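PDB 3ALJ: 2-methyl-3-hydroxypyridine-5-carboxylic acid oxygenase from Mesorhizobium loti, which probably uses FAD and molecular oxygen to oxygenate and open the pyridine ring of 2-methyl-3-hydroxypyridine-5-carboxylic acid, a vitamin B6 breakdown product. Local coordinates for residues 77-88 / 195-206. Numbering follows the deposited sequence.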
loop_
_atom_site.group_PDB
_atom_site.type_symbol
_atom_site.label_atom_id
_atom_site.label_comp_id
_atom_site.label_asym_id
_atom_site.label_seq_id
_atom_site.Cartn_x
_atom_site.Cartn_y
_atom_site.Cartn_z
ATOM N N HIS A 77 8.177 -1.533 13.320
ATOM C CA HIS A 77 9.286 -0.594 13.686
ATOM C C HIS A 77 9.070 0.764 13.203
ATOM O O HIS A 77 8.779 0.994 12.057
ATOM C CB HIS A 77 10.550 -1.243 13.049
ATOM C CG HIS A 77 11.860 -0.499 13.206
ATOM N ND1 HIS A 77 12.583 -0.558 14.371
ATOM C CD2 HIS A 77 12.685 0.050 12.290
ATOM C CE1 HIS A 77 13.731 0.112 14.219
ATOM N NE2 HIS A 77 13.835 0.488 12.953
ATOM N N THR A 78 9.391 1.705 14.096
ATOM C CA THR A 78 9.585 3.080 13.634
ATOM C C THR A 78 11.075 3.375 13.642
ATOM O O THR A 78 11.668 3.495 14.766
ATOM C CB THR A 78 8.874 4.227 14.450
ATOM O OG1 THR A 78 7.449 3.936 14.506
ATOM C CG2 THR A 78 9.073 5.628 13.829
ATOM N N PRO A 79 11.774 3.528 12.510
ATOM C CA PRO A 79 13.197 3.882 12.584
ATOM C C PRO A 79 13.407 5.229 13.338
ATOM O O PRO A 79 12.553 6.098 13.347
ATOM C CB PRO A 79 13.601 4.089 11.084
ATOM C CG PRO A 79 12.597 3.212 10.353
ATOM C CD PRO A 79 11.266 3.459 11.094
ATOM N N PRO A 80 14.650 5.348 13.916
ATOM C CA PRO A 80 14.941 6.672 14.541
ATOM C C PRO A 80 14.977 7.776 13.563
ATOM O O PRO A 80 14.766 8.906 13.966
ATOM C CB PRO A 80 16.364 6.539 15.059
ATOM C CG PRO A 80 16.599 5.057 15.144
ATOM C CD PRO A 80 15.669 4.310 14.111
ATOM N N THR A 81 15.309 7.556 12.290
ATOM C CA THR A 81 15.327 8.564 11.290
ATOM C C THR A 81 15.123 7.924 9.901
ATOM O O THR A 81 15.392 6.720 9.724
ATOM C CB THR A 81 16.660 9.377 11.280
ATOM O OG1 THR A 81 16.428 10.552 10.437
ATOM C CG2 THR A 81 17.834 8.646 10.922
ATOM N N TYR A 82 14.591 8.759 8.991
ATOM C CA TYR A 82 14.558 8.395 7.544
ATOM C C TYR A 82 15.734 9.136 6.904
ATOM O O TYR A 82 15.753 10.341 6.755
ATOM C CB TYR A 82 13.213 8.842 7.003
ATOM C CG TYR A 82 12.908 8.364 5.632
ATOM C CD1 TYR A 82 13.803 8.621 4.538
ATOM C CD2 TYR A 82 11.719 7.649 5.376
ATOM C CE1 TYR A 82 13.439 8.158 3.229
ATOM C CE2 TYR A 82 11.369 7.236 4.087
ATOM C CZ TYR A 82 12.227 7.481 3.067
ATOM O OH TYR A 82 11.891 7.136 1.742
ATOM N N GLU A 83 16.768 8.290 6.587
ATOM C CA GLU A 83 18.049 8.812 6.067
ATOM C C GLU A 83 18.116 8.596 4.515
ATOM O O GLU A 83 17.614 7.590 4.041
ATOM C CB GLU A 83 19.191 8.156 6.801
ATOM C CG GLU A 83 20.556 8.649 6.343
ATOM C CD GLU A 83 21.703 8.108 7.210
ATOM O OE1 GLU A 83 21.515 7.114 7.931
ATOM O OE2 GLU A 83 22.825 8.619 7.014
ATOM N N THR A 84 18.715 9.524 3.804
ATOM C CA THR A 84 18.988 9.370 2.384
ATOM C C THR A 84 20.451 9.442 2.129
ATOM O O THR A 84 21.142 10.391 2.678
ATOM C CB THR A 84 18.254 10.490 1.642
ATOM O OG1 THR A 84 16.860 10.353 1.914
ATOM C CG2 THR A 84 18.367 10.337 0.099
ATOM N N TRP A 85 20.967 8.507 1.323
ATOM C CA TRP A 85 22.367 8.623 0.790
ATOM C C TRP A 85 22.351 8.867 -0.704
ATOM O O TRP A 85 21.517 8.306 -1.418
ATOM C CB TRP A 85 23.157 7.341 1.048
ATOM C CG TRP A 85 23.423 7.023 2.502
ATOM C CD1 TRP A 85 23.074 7.718 3.605
ATOM C CD2 TRP A 85 24.124 5.794 2.930
ATOM N NE1 TRP A 85 23.535 7.025 4.729
ATOM C CE2 TRP A 85 24.186 5.859 4.360
ATOM C CE3 TRP A 85 24.687 4.686 2.233
ATOM C CZ2 TRP A 85 24.770 4.834 5.131
ATOM C CZ3 TRP A 85 25.308 3.650 3.024
ATOM C CH2 TRP A 85 25.281 3.732 4.424
ATOM N N MET A 86 23.346 9.592 -1.174
ATOM C CA MET A 86 23.652 9.705 -2.594
ATOM C C MET A 86 25.097 9.346 -2.776
ATOM O O MET A 86 25.969 9.995 -2.138
ATOM C CB MET A 86 23.430 11.133 -3.115
ATOM C CG MET A 86 23.991 11.290 -4.577
ATOM S SD MET A 86 23.251 10.113 -5.787
ATOM C CE MET A 86 21.664 10.733 -5.724
ATOM N N HIS A 87 25.433 8.314 -3.527
ATOM C CA HIS A 87 26.856 7.916 -3.700
ATOM C C HIS A 87 27.527 7.705 -2.359
ATOM O O HIS A 87 28.685 8.111 -2.156
ATOM C CB HIS A 87 27.589 8.900 -4.639
ATOM C CG HIS A 87 26.978 9.007 -6.015
ATOM N ND1 HIS A 87 26.574 7.916 -6.791
ATOM C CD2 HIS A 87 26.711 10.102 -6.741
ATOM C CE1 HIS A 87 26.030 8.367 -7.924
ATOM N NE2 HIS A 87 26.102 9.684 -7.916
ATOM N N ASN A 88 26.805 7.051 -1.427
ATOM C CA ASN A 88 27.323 6.671 -0.062
ATOM C C ASN A 88 27.527 7.848 0.851
ATOM O O ASN A 88 28.044 7.614 2.004
ATOM C CB ASN A 88 28.609 5.823 -0.160
ATOM C CG ASN A 88 28.386 4.655 -1.064
ATOM O OD1 ASN A 88 27.357 4.028 -0.902
ATOM N ND2 ASN A 88 29.242 4.415 -1.999
ATOM N N GLU A 195 24.254 3.009 11.546
ATOM C CA GLU A 195 22.905 3.387 12.119
ATOM C C GLU A 195 21.926 2.476 11.437
ATOM O O GLU A 195 21.092 2.884 10.626
ATOM C CB GLU A 195 22.578 4.817 11.892
ATOM C CG GLU A 195 23.586 5.700 12.639
ATOM C CD GLU A 195 23.322 7.179 12.472
ATOM O OE1 GLU A 195 22.226 7.648 12.015
ATOM O OE2 GLU A 195 24.195 7.934 12.958
ATOM N N TRP A 196 22.053 1.194 11.766
ATOM C CA TRP A 196 21.353 0.112 11.046
ATOM C C TRP A 196 19.890 -0.067 11.467
ATOM O O TRP A 196 19.279 -0.963 10.904
ATOM C CB TRP A 196 22.172 -1.172 11.106
ATOM C CG TRP A 196 23.525 -0.975 10.505
ATOM C CD1 TRP A 196 24.718 -1.166 11.181
ATOM C CD2 TRP A 196 23.888 -0.634 9.159
ATOM N NE1 TRP A 196 25.772 -0.968 10.311
ATOM C CE2 TRP A 196 25.291 -0.533 9.091
ATOM C CE3 TRP A 196 23.138 -0.211 7.996
ATOM C CZ2 TRP A 196 25.988 -0.254 7.872
ATOM C CZ3 TRP A 196 23.843 0.115 6.768
ATOM C CH2 TRP A 196 25.252 0.100 6.752
ATOM N N ASP A 197 19.403 0.722 12.395
ATOM C CA ASP A 197 17.966 0.798 12.634
ATOM C C ASP A 197 17.259 1.831 11.761
ATOM O O ASP A 197 16.029 1.887 11.779
ATOM C CB ASP A 197 17.687 1.021 14.121
ATOM C CG ASP A 197 18.120 -0.148 14.980
ATOM O OD1 ASP A 197 18.192 -1.284 14.541
ATOM O OD2 ASP A 197 18.336 0.190 16.198
ATOM N N ASN A 198 18.035 2.633 11.041
ATOM C CA ASN A 198 17.420 3.723 10.242
ATOM C C ASN A 198 16.762 3.072 8.982
ATOM O O ASN A 198 17.198 2.065 8.462
ATOM C CB ASN A 198 18.491 4.709 9.683
ATOM C CG ASN A 198 19.173 5.578 10.739
ATOM O OD1 ASN A 198 20.096 6.387 10.370
ATOM N ND2 ASN A 198 18.809 5.431 11.954
ATOM N N THR A 199 15.773 3.857 8.437
ATOM C CA THR A 199 15.548 3.768 6.963
ATOM C C THR A 199 16.718 4.457 6.358
ATOM O O THR A 199 17.130 5.563 6.763
ATOM C CB THR A 199 14.272 4.537 6.579
ATOM O OG1 THR A 199 13.152 3.705 6.909
ATOM C CG2 THR A 199 14.304 4.833 5.071
ATOM N N ILE A 200 17.296 3.819 5.335
ATOM C CA ILE A 200 18.355 4.454 4.531
ATOM C C ILE A 200 18.002 4.221 3.067
ATOM O O ILE A 200 17.994 3.059 2.557
ATOM C CB ILE A 200 19.752 3.866 4.819
ATOM C CG1 ILE A 200 20.015 3.805 6.335
ATOM C CG2 ILE A 200 20.794 4.819 4.151
ATOM C CD1 ILE A 200 21.348 3.050 6.655
ATOM N N ASP A 201 17.734 5.308 2.339
ATOM C CA ASP A 201 17.460 5.237 0.884
ATOM C C ASP A 201 18.760 5.513 0.174
ATOM O O ASP A 201 19.241 6.659 0.174
ATOM C CB ASP A 201 16.367 6.272 0.528
ATOM C CG ASP A 201 15.885 6.057 -0.859
ATOM O OD1 ASP A 201 16.319 5.061 -1.514
ATOM O OD2 ASP A 201 15.044 6.839 -1.350
ATOM N N MET A 202 19.373 4.431 -0.325
ATOM C CA MET A 202 20.752 4.488 -0.817
ATOM C C MET A 202 20.767 4.588 -2.331
ATOM O O MET A 202 20.603 3.607 -3.081
ATOM C CB MET A 202 21.509 3.210 -0.420
ATOM C CG MET A 202 21.432 2.923 1.083
ATOM S SD MET A 202 21.977 1.241 1.388
ATOM C CE MET A 202 22.250 1.227 3.194
ATOM N N TRP A 203 20.892 5.837 -2.825
ATOM C CA TRP A 203 20.854 6.095 -4.290
ATOM C C TRP A 203 22.255 6.119 -4.903
ATOM O O TRP A 203 23.272 6.573 -4.269
ATOM C CB TRP A 203 20.339 7.509 -4.513
ATOM C CG TRP A 203 18.809 7.623 -4.306
ATOM C CD1 TRP A 203 18.126 7.755 -3.126
ATOM C CD2 TRP A 203 17.848 7.682 -5.347
ATOM N NE1 TRP A 203 16.775 7.908 -3.435
ATOM C CE2 TRP A 203 16.583 7.857 -4.790
ATOM C CE3 TRP A 203 17.930 7.559 -6.748
ATOM C CZ2 TRP A 203 15.403 7.917 -5.558
ATOM C CZ3 TRP A 203 16.766 7.641 -7.519
ATOM C CH2 TRP A 203 15.539 7.812 -6.943
ATOM N N ASN A 204 22.321 5.723 -6.180
ATOM C CA ASN A 204 23.516 5.952 -6.998
ATOM C C ASN A 204 23.072 6.136 -8.418
ATOM O O ASN A 204 22.180 5.422 -8.865
ATOM C CB ASN A 204 24.451 4.720 -6.996
ATOM C CG ASN A 204 24.963 4.376 -5.643
ATOM O OD1 ASN A 204 26.049 4.886 -5.182
ATOM N ND2 ASN A 204 24.325 3.477 -4.918
ATOM N N PHE A 205 23.742 7.069 -9.098
ATOM C CA PHE A 205 23.698 7.142 -10.574
ATOM C C PHE A 205 25.009 6.731 -11.184
ATOM O O PHE A 205 24.983 6.447 -12.392
ATOM C CB PHE A 205 23.298 8.556 -10.977
ATOM C CG PHE A 205 21.967 8.995 -10.441
ATOM C CD1 PHE A 205 20.809 8.303 -10.770
ATOM C CD2 PHE A 205 21.849 10.019 -9.561
ATOM C CE1 PHE A 205 19.525 8.750 -10.192
ATOM C CE2 PHE A 205 20.631 10.453 -9.052
ATOM C CZ PHE A 205 19.487 9.825 -9.388
ATOM N N TRP A 206 26.116 6.787 -10.462
ATOM C CA TRP A 206 27.416 6.436 -10.963
ATOM C C TRP A 206 27.984 5.412 -10.043
ATOM O O TRP A 206 27.814 5.540 -8.841
ATOM C CB TRP A 206 28.330 7.738 -11.042
ATOM C CG TRP A 206 29.730 7.421 -11.518
ATOM C CD1 TRP A 206 30.137 7.470 -12.842
ATOM C CD2 TRP A 206 30.803 6.870 -10.761
ATOM N NE1 TRP A 206 31.435 7.083 -12.894
ATOM C CE2 TRP A 206 31.870 6.642 -11.688
ATOM C CE3 TRP A 206 30.998 6.621 -9.445
ATOM C CZ2 TRP A 206 33.127 6.185 -11.278
ATOM C CZ3 TRP A 206 32.289 6.085 -9.010
ATOM C CH2 TRP A 206 33.292 5.860 -9.968
HETATM O O HOH W 1 13.338 8.315 -0.026
HETATM O O HOH W 2 24.351 5.556 -1.814
HETATM O O HOH W 3 25.506 2.794 -2.409
#
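Trp85 lies over Ile200, whose CG2 sits 3.5 Å from the centroid of the five-membered ring and 7° off its normal, a CH-pi contact. Met202 SD makes an oblique Met-aromatic approach to the six-membered ring. A hydrogen bond at the ring edge helps set the indole's rotation: NE1 donates to Glu83 OE2 at 2.9 Å, in the ring plane but from above the carboxylate. Glu83 gets there with CG anti to the backbone N (chi1 -179°) and an extended chain. With an alanine at Trp85, the NE1 donor and the ring face are gone, which would probably leave Glu83 OE2 relying more on Ser90 and open a gap above Ile200.

On the face carrying Tyr82 and Asp201, Thr199 CG2 stands over the Tyr82 ring, 3.6 Å from its centroid. A water links Tyr82 OH to Asp201 OD2, 2.6 Å from each. His77 NE2 meets an in-plane lone pair of Asp197 O at 2.9 Å.

Backbone-bonded strands 82-86 and 199-203 run parallel, 16° apart, joining edge strand 89-94 to 211-216 of the mixed sheet, with the Tyr82 side chain about 9 Å from FAD. Trp85 and Ser90 at Glu83, water and Arg211 at Asp201, probably offset these buried charges.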